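Local coordinates for magnesium and cobalt efflux protein (Bordetella parapertussis, PDB 3JTF), which probably takes part in magnesium and cobalt ion transport, and in this fragment, its CBS domain pair, binds AMP, at residues R5-I10 / V79-V84. Numbering follows the deposited sequence.
Sequences RTVADI and VFIPEV
The carbonyl oxygen of Glu83 accepts a hydrogen bond from the backbone N of Ala8, 3.1 Å away from Glu83 O, and a weaker one from a water that also bonds Thr6 OG1. Within the CBS domain pair, this joins the short, weakly bonded helix 7-10 to the end of strand 80-82, one edge strand of a four-stranded mixed sheet ordered 12-13, 111-116, 101-105, 80-82. The Ala8 N-H approaches in the carbonyl plane on a lone pair (C=O...N angle 138°), with 149° at the hydrogen. Val7 N is also close to Glu83 O, but its poor angle rules out a bond. Thr6 CG2, anti to its own carbonyl carbon, lies 3.5 Å from Val84 O.

The apolar part is narrow. Val7 CG2 meets Ile81 CD1 at 3.6 Å, the two side chains crossing at a slant, and both also touch Leu90 of helix 87-96, so that helix contributes to the same apolar cluster. Glu83 runs extended beyond CG, its CB, CG and OE1 all near the Ala8 methyl, while OE2 is held by Ser112 OG. The Val7 side chain is about 11 Å from the bound AMP and about 8 Å from the side chain of the AMP-binding residue Asp119, so the contact lies outside the direct ligand shell. Asp9 folds back on its own segment: Thr6 N donates to Asp9 OD2 at 3.3 Å, nearly straight (164°) but reaching the oxygen from above the carboxylate plane.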
loop_
_atom_site.group_PDB
_atom_site.type_symbol
_atom_site.label_atom_id
_atom_site.label_comp_id
_atom_site.label_asym_id
_atom_site.label_seq_id
_atom_site.Cartn_x
_atom_site.Cartn_y
_atom_site.Cartn_z
ATOM N N ARG B 5 1.285 16.954 18.339
ATOM C CA ARG B 5 1.646 17.314 16.958
ATOM C C ARG B 5 0.429 17.418 16.044
ATOM O O ARG B 5 -0.624 16.809 16.329
ATOM C CB ARG B 5 2.564 16.264 16.336
ATOM C CG ARG B 5 3.781 15.986 17.142
ATOM C CD ARG B 5 4.896 15.512 16.286
ATOM N NE ARG B 5 6.151 15.701 17.006
ATOM C CZ ARG B 5 7.051 16.643 16.745
ATOM N NH1 ARG B 5 6.864 17.530 15.761
ATOM N NH2 ARG B 5 8.149 16.697 17.483
ATOM N N THR B 6 0.605 18.090 14.903
ATOM C CA THR B 6 -0.449 18.133 13.906
ATOM C C THR B 6 -0.027 17.597 12.523
ATOM O O THR B 6 1.155 17.366 12.219
ATOM C CB THR B 6 -1.026 19.543 13.754
ATOM O OG1 THR B 6 -0.096 20.348 13.049
ATOM C CG2 THR B 6 -1.352 20.193 15.130
ATOM N N VAL B 7 -1.032 17.394 11.695
ATOM C CA VAL B 7 -0.831 16.940 10.324
ATOM C C VAL B 7 0.220 17.774 9.564
ATOM O O VAL B 7 1.046 17.221 8.844
ATOM C CB VAL B 7 -2.180 16.923 9.570
ATOM C CG1 VAL B 7 -1.979 16.951 8.047
ATOM C CG2 VAL B 7 -2.946 15.707 10.008
ATOM N N ALA B 8 0.201 19.086 9.751
ATOM C CA ALA B 8 1.162 19.968 9.067
ATOM C C ALA B 8 2.622 19.557 9.288
ATOM O O ALA B 8 3.429 19.727 8.395
ATOM C CB ALA B 8 0.965 21.448 9.488
ATOM N N ASP B 9 2.957 19.037 10.466
ATOM C CA ASP B 9 4.328 18.590 10.779
ATOM C C ASP B 9 4.766 17.361 9.963
ATOM O O ASP B 9 5.953 17.116 9.816
ATOM C CB ASP B 9 4.442 18.175 12.263
ATOM C CG ASP B 9 4.158 19.324 13.231
ATOM O OD1 ASP B 9 4.400 20.481 12.841
ATOM O OD2 ASP B 9 3.680 19.066 14.368
ATOM N N ILE B 10 3.832 16.543 9.490
ATOM C CA ILE B 10 4.243 15.279 8.857
ATOM C C ILE B 10 3.789 15.101 7.396
ATOM O O ILE B 10 4.155 14.136 6.741
ATOM C CB ILE B 10 3.743 14.066 9.682
ATOM C CG1 ILE B 10 2.217 13.992 9.666
ATOM C CG2 ILE B 10 4.273 14.152 11.149
ATOM C CD1 ILE B 10 1.659 12.652 10.155
ATOM N N VAL B 79 -10.719 12.173 1.043
ATOM C CA VAL B 79 -10.976 12.735 2.366
ATOM C C VAL B 79 -10.070 13.949 2.516
ATOM O O VAL B 79 -8.836 13.838 2.372
ATOM C CB VAL B 79 -10.692 11.690 3.447
ATOM C CG1 VAL B 79 -11.083 12.208 4.822
ATOM C CG2 VAL B 79 -11.494 10.380 3.129
ATOM N N PHE B 80 -10.665 15.114 2.737
ATOM C CA PHE B 80 -9.926 16.335 2.952
ATOM C C PHE B 80 -9.857 16.644 4.449
ATOM O O PHE B 80 -10.876 16.696 5.096
ATOM C CB PHE B 80 -10.566 17.531 2.225
ATOM C CG PHE B 80 -10.562 17.397 0.727
ATOM C CD1 PHE B 80 -9.481 17.846 -0.010
ATOM C CD2 PHE B 80 -11.634 16.824 0.072
ATOM C CE1 PHE B 80 -9.436 17.693 -1.421
ATOM C CE2 PHE B 80 -11.619 16.646 -1.315
ATOM C CZ PHE B 80 -10.504 17.087 -2.075
ATOM N N ILE B 81 -8.651 16.777 4.997
ATOM C CA ILE B 81 -8.482 17.031 6.426
ATOM C C ILE B 81 -7.685 18.308 6.677
ATOM O O ILE B 81 -6.735 18.641 5.929
ATOM C CB ILE B 81 -7.822 15.832 7.177
ATOM C CG1 ILE B 81 -6.361 15.685 6.809
ATOM C CG2 ILE B 81 -8.627 14.497 6.929
ATOM C CD1 ILE B 81 -5.535 14.673 7.689
ATOM N N PRO B 82 -8.025 19.026 7.754
ATOM C CA PRO B 82 -7.242 20.219 8.031
ATOM C C PRO B 82 -5.828 19.956 8.516
ATOM O O PRO B 82 -5.542 18.961 9.210
ATOM C CB PRO B 82 -8.046 20.948 9.152
ATOM C CG PRO B 82 -8.899 19.968 9.724
ATOM C CD PRO B 82 -9.183 18.898 8.641
ATOM N N GLU B 83 -4.970 20.917 8.222
ATOM C CA GLU B 83 -3.599 20.921 8.702
ATOM C C GLU B 83 -3.500 20.806 10.197
ATOM O O GLU B 83 -2.519 20.290 10.702
ATOM C CB GLU B 83 -2.897 22.239 8.314
ATOM C CG GLU B 83 -2.208 22.175 7.035
ATOM C CD GLU B 83 -1.495 23.465 6.668
ATOM O OE1 GLU B 83 -1.150 24.270 7.547
ATOM O OE2 GLU B 83 -1.270 23.669 5.479
ATOM N N VAL B 84 -4.470 21.375 10.899
ATOM C CA VAL B 84 -4.420 21.422 12.340
ATOM C C VAL B 84 -4.847 20.102 13.011
ATOM O O VAL B 84 -4.775 19.983 14.218
ATOM C CB VAL B 84 -5.257 22.598 12.924
ATOM C CG1 VAL B 84 -4.632 23.960 12.507
ATOM C CG2 VAL B 84 -6.778 22.485 12.547
HETATM O O HOH W 1 -1.052 22.881 12.244
#